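Local atomic coordinates of putative signal recognition particle protein (Chaetomium thermophilum, PDB entry 5CK4), a protein that binds GDP and GTP as the Arf-like GTPase subunit beta of the signal recognition particle receptor, probably serving protein targeting at the endoplasmic reticulum membrane. Residues 188-193 with 241-246; 269-272 with 278-281. All blocks are in the same frame, centred on the assembly; numbering follows the deposited sequence.

Contact 1. Residues 188-193 with 241-246; sequences YLYDVL and GRIRKT
Y190 of helix 180-201 meets I243 and R244 of helix 229-249 in a buried helix-to-helix contact on the flank of the nucleotide-binding domain, well away from the GDP. One long aromatic side chain does most of the bridging, since the nearest CA atoms, of Y190 and I243, are 8.2 Å apart. A first torsion of -168° sets CG of Y190 opposite the backbone N and sends the ring across to the other helix. Its ring receives CG2 of I243 over one face, a CH-pi contact in which the methyl carbon lies 3.8 Å from the ring centroid and 21° off the normal. The methyl is displaced toward the CD2-CE2 rim, and CE2 of Y190 to CG2 of I243 measures 3.6 Å. In this P-loop GTPase fold, helices 180-201 and 229-249 precede and follow strand 214-219 of the central sheet, so the ring links two helices consecutive along the chain. R244 approaches differently: its CB sits at the ring edge, in plane, 3.3 Å from the Y190 OH. From there the arginine runs on extended, its guanidinium plane 82° from the ring, to E283, S276 and the backbone of 269-272. The phenol oxygen is hydrogen-bonded to that same backbone, while R247 adds a cation-pi contact and L240 packs against the same tyrosine.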
ATOM      1  N   TYR A 188      -9.640   4.116   1.755  1.00 14.64           N
ATOM      2  CA  TYR A 188      -8.484   3.651   2.525  1.00 15.43           C
ATOM      3  C   TYR A 188      -7.184   4.058   1.849  1.00 14.90           C
ATOM      4  O   TYR A 188      -6.277   4.606   2.491  1.00 13.93           O
ATOM      5  CB  TYR A 188      -8.530   2.133   2.674  1.00 17.82           C
ATOM      6  CG  TYR A 188      -7.613   1.547   3.730  1.00 16.45           C
ATOM      7  CD1 TYR A 188      -6.819   2.355   4.543  1.00 18.11           C
ATOM      8  CD2 TYR A 188      -7.550   0.173   3.911  1.00 21.31           C
ATOM      9  CE1 TYR A 188      -5.978   1.800   5.505  1.00 20.25           C
ATOM     10  CE2 TYR A 188      -6.718  -0.388   4.855  1.00 20.74           C
ATOM     11  CZ  TYR A 188      -5.937   0.431   5.657  1.00 23.22           C
ATOM     12  OH  TYR A 188      -5.132  -0.156   6.616  1.00 25.33           O
ATOM     13  N   LEU A 189      -7.094   3.798   0.548  1.00 13.14           N
ATOM     14  CA  LEU A 189      -5.899   4.180  -0.208  1.00 11.89           C
ATOM     15  C   LEU A 189      -5.661   5.692  -0.133  1.00 11.11           C
ATOM     16  O   LEU A 189      -4.512   6.157   0.009  1.00 12.14           O
ATOM     17  CB  LEU A 189      -6.030   3.716  -1.667  1.00  9.62           C
ATOM     18  CG  LEU A 189      -4.867   4.089  -2.596  1.00  9.40           C
ATOM     19  CD1 LEU A 189      -3.552   3.491  -2.091  1.00 14.70           C
ATOM     20  CD2 LEU A 189      -5.192   3.581  -3.988  1.00  9.34           C
ATOM     21  N   TYR A 190      -6.737   6.469  -0.228  1.00 10.95           N
ATOM     22  CA  TYR A 190      -6.620   7.917  -0.095  1.00 11.43           C
ATOM     23  C   TYR A 190      -5.898   8.285   1.204  1.00 14.89           C
ATOM     24  O   TYR A 190      -4.957   9.073   1.185  1.00 13.43           O
ATOM     25  CB  TYR A 190      -8.007   8.590  -0.147  1.00 13.35           C
ATOM     26  CG  TYR A 190      -7.982  10.113  -0.312  1.00 15.64           C
ATOM     27  CD1 TYR A 190      -7.738  10.954   0.769  1.00 14.59           C
ATOM     28  CD2 TYR A 190      -8.222  10.702  -1.547  1.00 13.65           C
ATOM     29  CE1 TYR A 190      -7.718  12.346   0.615  1.00 16.72           C
ATOM     30  CE2 TYR A 190      -8.214  12.087  -1.705  1.00 14.54           C
ATOM     31  CZ  TYR A 190      -7.960  12.901  -0.625  1.00 15.64           C
ATOM     32  OH  TYR A 190      -7.949  14.282  -0.781  1.00 19.28           O
ATOM     33  N   ASP A 191      -6.336   7.702   2.321  1.00 12.14           N
ATOM     34  CA  ASP A 191      -5.741   7.999   3.623  1.00 14.63           C
ATOM     35  C   ASP A 191      -4.287   7.557   3.714  1.00 12.82           C
ATOM     36  O   ASP A 191      -3.470   8.226   4.339  1.00 14.96           O
ATOM     37  CB  ASP A 191      -6.531   7.343   4.766  1.00 18.03           C
ATOM     38  CG  ASP A 191      -7.882   7.989   4.994  1.00 24.93           C
ATOM     39  OD1 ASP A 191      -8.055   9.160   4.604  1.00 28.74           O
ATOM     40  OD2 ASP A 191      -8.769   7.314   5.559  1.00 30.52           O
ATOM     41  N   VAL A 192      -3.975   6.416   3.110  1.00 14.16           N
ATOM     42  CA  VAL A 192      -2.603   5.911   3.101  1.00 14.87           C
ATOM     43  C   VAL A 192      -1.672   6.895   2.387  1.00 13.46           C
ATOM     44  O   VAL A 192      -0.655   7.324   2.942  1.00 11.44           O
ATOM     45  CB  VAL A 192      -2.515   4.501   2.456  1.00 14.58           C
ATOM     46  CG1 VAL A 192      -1.101   4.175   2.030  1.00 14.87           C
ATOM     47  CG2 VAL A 192      -3.037   3.430   3.442  1.00 14.40           C
ATOM     48  N   LEU A 193      -2.019   7.237   1.149  1.00 12.91           N
ATOM     49  CA  LEU A 193      -1.227   8.190   0.375  1.00 13.59           C
ATOM     50  C   LEU A 193      -1.188   9.595   1.001  1.00 11.53           C
ATOM     51  O   LEU A 193      -0.144  10.258   0.984  1.00 12.26           O
ATOM     52  CB  LEU A 193      -1.740   8.238  -1.071  1.00 10.84           C
ATOM     53  CG  LEU A 193      -1.661   6.900  -1.818  1.00 13.50           C
ATOM     54  CD1 LEU A 193      -2.111   7.060  -3.268  1.00 12.49           C
ATOM     55  CD2 LEU A 193      -0.234   6.363  -1.776  1.00  9.44           C
ATOM     56  N   GLY A 241      -9.431  11.168  -7.356  1.00 12.89           N
ATOM     57  CA  GLY A 241      -9.789  12.482  -7.863  1.00 13.44           C
ATOM     58  C   GLY A 241     -11.168  12.945  -7.410  1.00 17.06           C
ATOM     59  O   GLY A 241     -11.337  14.103  -7.013  1.00 16.38           O
ATOM     60  N   ARG A 242     -12.165  12.061  -7.475  1.00 15.74           N
ATOM     61  CA  ARG A 242     -13.511  12.425  -7.036  1.00 18.80           C
ATOM     62  C   ARG A 242     -13.510  12.807  -5.549  1.00 21.55           C
ATOM     63  O   ARG A 242     -14.144  13.787  -5.147  1.00 20.00           O
ATOM     64  CB  ARG A 242     -14.498  11.275  -7.261  1.00 18.79           C
ATOM     65  CG  ARG A 242     -15.922  11.664  -6.901  1.00 22.38           C
ATOM     66  CD  ARG A 242     -16.881  10.483  -6.944  1.00 30.80           C
ATOM     67  NE  ARG A 242     -16.537   9.498  -5.925  1.00 35.23           N
ATOM     68  CZ  ARG A 242     -16.923   9.566  -4.653  1.00 40.84           C
ATOM     69  NH1 ARG A 242     -17.684  10.571  -4.236  1.00 44.09           N
ATOM     70  NH2 ARG A 242     -16.547   8.626  -3.796  1.00 36.90           N
ATOM     71  N   ILE A 243     -12.807  12.016  -4.744  1.00 18.12           N
ATOM     72  CA  ILE A 243     -12.727  12.261  -3.300  1.00 17.93           C
ATOM     73  C   ILE A 243     -12.105  13.619  -2.988  1.00 18.11           C
ATOM     74  O   ILE A 243     -12.660  14.404  -2.220  1.00 19.97           O
ATOM     75  CB  ILE A 243     -11.918  11.149  -2.579  1.00 17.23           C
ATOM     76  CG1 ILE A 243     -12.655   9.814  -2.691  1.00 21.25           C
ATOM     77  CG2 ILE A 243     -11.698  11.506  -1.091  1.00 20.24           C
ATOM     78  CD1 ILE A 243     -11.799   8.605  -2.350  1.00 22.28           C
ATOM     79  N   ARG A 244     -10.953  13.908  -3.578  1.00 17.20           N
ATOM     80  CA  ARG A 244     -10.297  15.176  -3.262  1.00 21.10           C
ATOM     81  C   ARG A 244     -11.130  16.366  -3.719  1.00 22.46           C
ATOM     82  O   ARG A 244     -11.160  17.397  -3.042  1.00 20.29           O
ATOM     83  CB  ARG A 244      -8.863  15.242  -3.806  1.00 15.49           C
ATOM     84  CG  ARG A 244      -8.737  15.339  -5.332  1.00 16.35           C
ATOM     85  CD  ARG A 244      -7.271  15.474  -5.746  1.00 17.60           C
ATOM     86  NE  ARG A 244      -7.114  15.704  -7.184  1.00 13.90           N
ATOM     87  CZ  ARG A 244      -5.941  15.879  -7.779  1.00 13.59           C
ATOM     88  NH1 ARG A 244      -4.827  15.867  -7.050  1.00 15.87           N
ATOM     89  NH2 ARG A 244      -5.882  16.085  -9.096  1.00 17.63           N
ATOM     90  N   LYS A 245     -11.826  16.217  -4.846  1.00 18.91           N
ATOM     91  CA  LYS A 245     -12.693  17.296  -5.350  1.00 25.65           C
ATOM     92  C   LYS A 245     -13.907  17.542  -4.461  1.00 23.24           C
ATOM     93  O   LYS A 245     -14.270  18.687  -4.184  1.00 25.24           O
ATOM     94  CB  LYS A 245     -13.170  16.991  -6.776  1.00 22.11           C
ATOM     95  CG  LYS A 245     -14.077  18.048  -7.349  1.00 26.00           C
ATOM     96  CD  LYS A 245     -13.321  19.358  -7.544  1.00 27.01           C
ATOM     97  CE  LYS A 245     -12.093  19.147  -8.415  1.00 22.25           C
ATOM     98  NZ  LYS A 245     -11.666  20.374  -9.118  1.00 43.09           N
ATOM     99  N   THR A 246     -14.541  16.460  -4.022  1.00 26.92           N
ATOM    100  CA  THR A 246     -15.690  16.563  -3.130  1.00 26.67           C
ATOM    101  C   THR A 246     -15.282  17.140  -1.780  1.00 28.34           C
ATOM    102  O   THR A 246     -16.016  17.926  -1.183  1.00 29.44           O
ATOM    103  CB  THR A 246     -16.354  15.193  -2.907  1.00 32.47           C
ATOM    104  OG1 THR A 246     -16.731  14.638  -4.171  1.00 42.68           O
ATOM    105  CG2 THR A 246     -17.599  15.339  -2.046  1.00 36.40           C
TER

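Contact 2. Residues 269-272 with 278-281; sequences GWLG and EFKF
L271 and F279 touch within the long connection between helix 229-249 and strand 291-295 of the P-loop GTPase domain, where two pieces of irregular chain pack side chain to side chain. The close part is small and apolar. CD2 of L271 lies 3.8 Å from CE1 of F279, and CG of L271 stands almost as near the same ring carbon, at 3.9 Å; CZ of F279 completes the patch. The leucine comes at the ring obliquely, meeting its CE1-CZ corner. Both side chains leave the backbone with CG anti to N, which carries them into the gap between the two pieces of chain. M284 touches both residues, L193 and Q197 of helix 180-201 lie against L271, and L240 borders F279, so the hydrophobic pair is buried. G272 belongs to this close part: its bare CA faces the ring edge, where a side chain would find little room, and its positive phi (99°), with psi -169°, would press one against the preceding carbonyl O. G272 N is hydrogen-bonded to Q197 OE1, and W270 O to the NE2 of the same glutamine. Farther out, G269, E278 and K280 form the exposed, loose side and make no contact between the segments. At the buried ring edge, CA of G272 stands 4.4 Å from CE1 of F279, the same ring carbon that the leucine touches.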
ATOM      1  N   GLY A 269      -5.922  18.398   3.377  1.00 44.33           N
ATOM      2  CA  GLY A 269      -6.879  17.350   3.075  1.00 36.78           C
ATOM      3  C   GLY A 269      -6.801  16.920   1.621  1.00 28.26           C
ATOM      4  O   GLY A 269      -7.314  15.864   1.257  1.00 25.48           O
ATOM      5  N   TRP A 270      -6.150  17.741   0.799  1.00 26.88           N
ATOM      6  CA  TRP A 270      -6.055  17.522  -0.652  1.00 18.56           C
ATOM      7  C   TRP A 270      -4.896  16.592  -1.031  1.00 19.07           C
ATOM      8  O   TRP A 270      -3.725  16.909  -0.813  1.00 23.24           O
ATOM      9  CB  TRP A 270      -5.913  18.882  -1.362  1.00 19.54           C
ATOM     10  CG  TRP A 270      -5.696  18.837  -2.855  1.00 18.36           C
ATOM     11  CD1 TRP A 270      -4.495  18.726  -3.511  1.00 20.14           C
ATOM     12  CD2 TRP A 270      -6.697  18.939  -3.874  1.00 18.23           C
ATOM     13  NE1 TRP A 270      -4.694  18.737  -4.869  1.00 23.93           N
ATOM     14  CE2 TRP A 270      -6.036  18.875  -5.119  1.00 23.26           C
ATOM     15  CE3 TRP A 270      -8.093  19.074  -3.855  1.00 19.18           C
ATOM     16  CZ2 TRP A 270      -6.722  18.938  -6.335  1.00 18.24           C
ATOM     17  CZ3 TRP A 270      -8.773  19.140  -5.067  1.00 27.65           C
ATOM     18  CH2 TRP A 270      -8.086  19.072  -6.289  1.00 25.85           C
ATOM     19  N   LEU A 271      -5.226  15.432  -1.582  1.00 16.00           N
ATOM     20  CA  LEU A 271      -4.216  14.468  -2.009  1.00 14.25           C
ATOM     21  C   LEU A 271      -3.658  14.895  -3.359  1.00 18.56           C
ATOM     22  O   LEU A 271      -4.427  15.210  -4.267  1.00 18.95           O
ATOM     23  CB  LEU A 271      -4.855  13.096  -2.170  1.00 13.06           C
ATOM     24  CG  LEU A 271      -3.957  12.016  -2.776  1.00 16.71           C
ATOM     25  CD1 LEU A 271      -2.909  11.689  -1.750  1.00 12.93           C
ATOM     26  CD2 LEU A 271      -4.782  10.773  -3.137  1.00 18.59           C
ATOM     27  N   GLY A 272      -2.331  14.896  -3.501  1.00 19.52           N
ATOM     28  CA  GLY A 272      -1.708  15.237  -4.775  1.00 13.03           C
ATOM     29  C   GLY A 272      -1.212  16.667  -4.876  1.00 17.06           C
ATOM     30  O   GLY A 272      -1.154  17.402  -3.875  1.00 16.70           O
ATOM     31  N   GLU A 278      -6.369  16.659 -12.934  1.00 17.84           N
ATOM     32  CA  GLU A 278      -6.826  15.275 -13.031  0.56 21.36           C
ATOM     33  C   GLU A 278      -5.813  14.415 -12.305  1.00 22.72           C
ATOM     34  O   GLU A 278      -4.638  14.401 -12.688  1.00 16.22           O
ATOM     35  CB  GLU A 278      -6.963  14.824 -14.499  0.56 24.29           C
ATOM     36  CG  GLU A 278      -8.172  15.396 -15.239  0.56 30.76           C
ATOM     37  CD  GLU A 278      -8.439  14.749 -16.601  0.56 39.55           C
ATOM     38  OE1 GLU A 278      -7.752  13.762 -16.940  0.56 38.18           O
ATOM     39  OE2 GLU A 278      -9.348  15.225 -17.327  0.56 22.90           O
ATOM     40  N   PHE A 279      -6.261  13.709 -11.262  1.00 18.50           N
ATOM     41  CA  PHE A 279      -5.354  12.925 -10.445  1.00 11.67           C
ATOM     42  C   PHE A 279      -4.690  11.801 -11.227  1.00 15.92           C
ATOM     43  O   PHE A 279      -5.365  11.059 -11.931  1.00 14.58           O
ATOM     44  CB  PHE A 279      -6.036  12.305  -9.213  1.00 10.98           C
ATOM     45  CG  PHE A 279      -5.068  11.565  -8.338  1.00 13.46           C
ATOM     46  CD1 PHE A 279      -4.287  12.258  -7.414  1.00 13.55           C
ATOM     47  CD2 PHE A 279      -4.894  10.179  -8.470  1.00  9.33           C
ATOM     48  CE1 PHE A 279      -3.367  11.597  -6.612  1.00 19.20           C
ATOM     49  CE2 PHE A 279      -3.978   9.512  -7.680  1.00 15.13           C
ATOM     50  CZ  PHE A 279      -3.206  10.215  -6.748  1.00 17.10           C
ATOM     51  N   LYS A 280      -3.371  11.674 -11.068  1.00 12.84           N
ATOM     52  CA  LYS A 280      -2.615  10.542 -11.606  1.00 11.83           C
ATOM     53  C   LYS A 280      -1.635  10.100 -10.533  1.00 14.28           C
ATOM     54  O   LYS A 280      -1.088  10.937  -9.837  1.00 14.92           O
ATOM     55  CB  LYS A 280      -1.819  10.947 -12.856  1.00 12.54           C
ATOM     56  CG  LYS A 280      -2.659  11.458 -14.012  1.00 18.44           C
ATOM     57  CD  LYS A 280      -3.510  10.357 -14.621  1.00 15.58           C
ATOM     58  CE  LYS A 280      -4.294  10.920 -15.812  1.00 26.11           C
ATOM     59  NZ  LYS A 280      -4.943   9.853 -16.610  1.00 22.40           N
ATOM     60  N   PHE A 281      -1.397   8.801 -10.394  1.00 13.55           N
ATOM     61  CA  PHE A 281      -0.451   8.335  -9.375  1.00 12.37           C
ATOM     62  C   PHE A 281       0.940   8.939  -9.584  1.00 10.07           C
ATOM     63  O   PHE A 281       1.692   9.187  -8.624  1.00 12.94           O
ATOM     64  CB  PHE A 281      -0.383   6.807  -9.357  1.00 13.56           C
ATOM     65  CG  PHE A 281      -1.586   6.167  -8.731  1.00 10.32           C
ATOM     66  CD1 PHE A 281      -1.908   6.418  -7.399  1.00 11.25           C
ATOM     67  CD2 PHE A 281      -2.403   5.324  -9.466  1.00 14.96           C
ATOM     68  CE1 PHE A 281      -3.026   5.826  -6.820  1.00 14.61           C
ATOM     69  CE2 PHE A 281      -3.515   4.723  -8.889  1.00 13.26           C
ATOM     70  CZ  PHE A 281      -3.836   4.984  -7.569  1.00 11.06           C
TER

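Overall arrangement
Contact 2 lies in the irregular connection between helix 229-249 and strand 291-295, against the two helices, 180-201 and 229-249, that meet in contact 1. The centres of the contacts are about 7 Å apart, on the same side of the chain's centre, and along the chain the segments of contact 1 both come before those of contact 2. The polar ends of contact 1 reach the backbone of 269-272: OH of Y190 is 2.7 Å from O of G269, and NH1 of R244 is 2.9 Å from O of L271, both probable hydrogen bonds. Thus the touching residues of both contacts are buried and adjoin, remote from the nucleotide pocket.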